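Local atomic coordinates of TRAP dicarboxylate transporter-DctP subunit (Marinobacter aquaeolei, PDB entry 4PFI), a protein that probably binds a small organic solute, such as a carboxylate, in the periplasm and delivers it to a TRAP-type membrane transporter. Residues S172-L177 and A310-A315. Numbering follows the deposited sequence.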
ATOM      1  N   SER A 172     -12.167  -8.876 -20.314  1.00 23.73           N
ATOM      2  CA  SER A 172     -13.243  -9.835 -20.480  1.00 27.99           C
ATOM      3  C   SER A 172     -13.237 -10.944 -19.386  1.00 25.48           C
ATOM      4  O   SER A 172     -14.300 -11.429 -18.995  1.00 23.91           O
ATOM      5  CB  SER A 172     -13.157 -10.474 -21.863  1.00 31.83           C
ATOM      6  OG  SER A 172     -14.108 -11.522 -21.953  1.00 38.07           O
ATOM      7  N   ASP A 173     -12.055 -11.347 -18.907  1.00 17.34           N
ATOM      8  CA  ASP A 173     -11.949 -12.362 -17.854  1.00 16.09           C
ATOM      9  C   ASP A 173     -12.530 -11.924 -16.491  1.00 17.22           C
ATOM     10  O   ASP A 173     -12.815 -12.771 -15.632  1.00 18.13           O
ATOM     11  CB  ASP A 173     -10.492 -12.784 -17.669  1.00 17.32           C
ATOM     12  CG  ASP A 173      -9.941 -13.552 -18.873  1.00 24.87           C
ATOM     13  OD1 ASP A 173     -10.743 -14.224 -19.574  1.00 30.52           O
ATOM     14  OD2 ASP A 173      -8.710 -13.485 -19.123  1.00 23.16           O
ATOM     15  N   PHE A 174     -12.692 -10.624 -16.297  1.00 15.70           N
ATOM     16  CA  PHE A 174     -13.258 -10.059 -15.069  1.00 18.28           C
ATOM     17  C   PHE A 174     -14.792  -9.985 -15.102  1.00 23.71           C
ATOM     18  O   PHE A 174     -15.415  -9.833 -14.048  1.00 22.59           O
ATOM     19  CB  PHE A 174     -12.707  -8.644 -14.813  1.00 15.51           C
ATOM     20  CG  PHE A 174     -11.337  -8.622 -14.218  1.00 14.61           C
ATOM     21  CD1 PHE A 174     -11.168  -8.740 -12.852  1.00 13.77           C
ATOM     22  CD2 PHE A 174     -10.214  -8.498 -15.022  1.00 14.78           C
ATOM     23  CE1 PHE A 174      -9.905  -8.750 -12.295  1.00 13.12           C
ATOM     24  CE2 PHE A 174      -8.944  -8.489 -14.467  1.00 14.12           C
ATOM     25  CZ  PHE A 174      -8.788  -8.622 -13.109  1.00 13.30           C
ATOM     26  N   GLN A 175     -15.400 -10.078 -16.290  1.00 23.80           N
ATOM     27  CA  GLN A 175     -16.867  -9.907 -16.424  1.00 26.81           C
ATOM     28  C   GLN A 175     -17.669 -10.830 -15.506  1.00 22.80           C
ATOM     29  O   GLN A 175     -17.545 -12.056 -15.589  1.00 18.74           O
ATOM     30  CB  GLN A 175     -17.326 -10.123 -17.875  1.00 29.33           C
ATOM     31  CG  GLN A 175     -17.254  -8.869 -18.739  1.00 35.29           C
ATOM     32  CD  GLN A 175     -18.418  -7.916 -18.491  1.00 42.80           C
ATOM     33  OE1 GLN A 175     -19.403  -8.279 -17.826  1.00 43.05           O
ATOM     34  NE2 GLN A 175     -18.310  -6.686 -19.010  1.00 44.60           N
ATOM     35  N   GLY A 176     -18.484 -10.231 -14.636  1.00 22.39           N
ATOM     36  CA  GLY A 176     -19.362 -10.967 -13.740  1.00 27.60           C
ATOM     37  C   GLY A 176     -18.703 -11.500 -12.468  1.00 30.79           C
ATOM     38  O   GLY A 176     -19.375 -12.096 -11.620  1.00 31.43           O
ATOM     39  N   LEU A 177     -17.394 -11.291 -12.340  1.00 26.82           N
ATOM     40  CA  LEU A 177     -16.615 -11.809 -11.207  1.00 21.19           C
ATOM     41  C   LEU A 177     -16.792 -10.970  -9.964  1.00 16.95           C
ATOM     42  O   LEU A 177     -16.642  -9.754 -10.020  1.00 17.17           O
ATOM     43  CB  LEU A 177     -15.125 -11.828 -11.557  1.00 21.37           C
ATOM     44  CG  LEU A 177     -14.567 -13.214 -11.881  1.00 23.16           C
ATOM     45  CD1 LEU A 177     -15.470 -13.946 -12.864  1.00 22.49           C
ATOM     46  CD2 LEU A 177     -13.144 -13.095 -12.411  1.00 13.79           C
ATOM     47  N   ALA A 310      -1.402  -3.449 -21.909  1.00 29.26           N
ATOM     48  CA  ALA A 310      -1.834  -2.277 -22.653  1.00 27.61           C
ATOM     49  C   ALA A 310      -3.353  -2.286 -22.781  1.00 23.99           C
ATOM     50  O   ALA A 310      -3.982  -1.241 -22.699  1.00 24.83           O
ATOM     51  CB  ALA A 310      -1.182  -2.243 -24.015  1.00 25.15           C
ATOM     52  N   ALA A 311      -3.937  -3.467 -22.944  1.00 22.46           N
ATOM     53  CA  ALA A 311      -5.383  -3.581 -23.045  1.00 22.06           C
ATOM     54  C   ALA A 311      -6.091  -3.193 -21.721  1.00 24.82           C
ATOM     55  O   ALA A 311      -7.164  -2.576 -21.730  1.00 24.76           O
ATOM     56  CB  ALA A 311      -5.787  -4.999 -23.501  1.00 21.29           C
ATOM     57  N   PHE A 312      -5.487  -3.548 -20.591  1.00 22.89           N
ATOM     58  CA  PHE A 312      -6.051  -3.226 -19.290  1.00 21.68           C
ATOM     59  C   PHE A 312      -5.888  -1.748 -19.020  1.00 20.67           C
ATOM     60  O   PHE A 312      -6.737  -1.131 -18.384  1.00 21.70           O
ATOM     61  CB  PHE A 312      -5.366  -4.019 -18.170  1.00 18.57           C
ATOM     62  CG  PHE A 312      -5.884  -5.416 -17.995  1.00 17.40           C
ATOM     63  CD1 PHE A 312      -7.147  -5.639 -17.469  1.00 16.75           C
ATOM     64  CD2 PHE A 312      -5.088  -6.516 -18.278  1.00 17.21           C
ATOM     65  CE1 PHE A 312      -7.618  -6.930 -17.279  1.00 17.73           C
ATOM     66  CE2 PHE A 312      -5.573  -7.830 -18.081  1.00 16.02           C
ATOM     67  CZ  PHE A 312      -6.828  -8.027 -17.589  1.00 15.41           C
ATOM     68  N   ARG A 313      -4.769  -1.187 -19.468  1.00 22.68           N
ATOM     69  CA  ARG A 313      -4.519   0.247 -19.308  1.00 22.82           C
ATOM     70  C   ARG A 313      -5.657   1.030 -19.982  1.00 26.05           C
ATOM     71  O   ARG A 313      -6.314   1.886 -19.358  1.00 27.74           O
ATOM     72  CB  ARG A 313      -3.167   0.622 -19.920  1.00 23.90           C
ATOM     73  CG  ARG A 313      -2.548   1.916 -19.377  1.00 29.66           C
ATOM     74  CD  ARG A 313      -1.200   2.226 -20.065  1.00 36.73           C
ATOM     75  NE  ARG A 313      -0.444   0.991 -20.345  1.00 44.66           N
ATOM     76  CZ  ARG A 313       0.716   0.635 -19.779  1.00 42.07           C
ATOM     77  NH1 ARG A 313       1.324   1.434 -18.887  1.00 43.35           N
ATOM     78  NH2 ARG A 313       1.282  -0.523 -20.120  1.00 30.30           N
ATOM     79  N   ASP A 314      -5.911   0.687 -21.247  1.00 28.29           N
ATOM     80  CA  ASP A 314      -6.949   1.337 -22.036  1.00 32.46           C
ATOM     81  C   ASP A 314      -8.264   1.270 -21.269  1.00 31.86           C
ATOM     82  O   ASP A 314      -8.949   2.283 -21.106  1.00 37.19           O
ATOM     83  CB  ASP A 314      -7.060   0.690 -23.424  1.00 30.97           C
ATOM     84  CG  ASP A 314      -5.781   0.873 -24.275  1.00 36.91           C
ATOM     85  OD1 ASP A 314      -4.937   1.735 -23.925  1.00 37.22           O
ATOM     86  OD2 ASP A 314      -5.610   0.161 -25.302  1.00 37.89           O
ATOM     87  N   ALA A 315      -8.567   0.101 -20.718  1.00 24.48           N
ATOM     88  CA  ALA A 315      -9.849  -0.108 -20.050  1.00 22.10           C
ATOM     89  C   ALA A 315      -9.885   0.429 -18.615  1.00 21.72           C
ATOM     90  O   ALA A 315     -10.958   0.527 -18.016  1.00 25.19           O
ATOM     91  CB  ALA A 315     -10.236  -1.593 -20.096  1.00 20.86           C
TER
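Phe174 and Phe312 meet through the rims of their rings. CE2 of Phe174 lies 3.5 Å from CE1 of Phe312. The same CE2 is 3.8 Å from CZ of Phe312. Seen from Phe174, the partner arrives at the ring edge, and Phe312 CZ lies in the plane of that ring. The two planes stand at 85°, with centroids 5.9 Å apart. Neither ring sits over the face of the other, so the pair is not a T-shaped stack. CB of Phe174 points at the helix. Phe312 starts off to one side, but its far end swings in; CG sits anti to its own carbonyl carbon (chi1 -82°), and with this turn the ring reaches the loop with CE1 and CZ.

Trp162 and Tyr194 touch both phenylalanines. Trp162 packs edge-to-face with each, and Tyr194 does so with Phe312. Phe179 adds another edge-to-face partner for Phe174.

The backbone shapes the loop side. Phe174 opens a type II turn closed by Leu177 N to Phe174 O at 3.0 Å, with Gly176 at positive phi. OD2 of Asp173 takes hydrogen bonds from the backbone N of Arg169 and Thr170, tying down the loop just before Phe174. On the other side, Phe312 rides on helix 306-316.

This is plain structural packing in a family 7 (DctP-type) solute-binding protein. It joins the loop between strands 149-164 and 178-180 to the last helix but one. Both rings are buried and the link between them is wholly apolar, resting on dispersion and shape within an aromatic cluster.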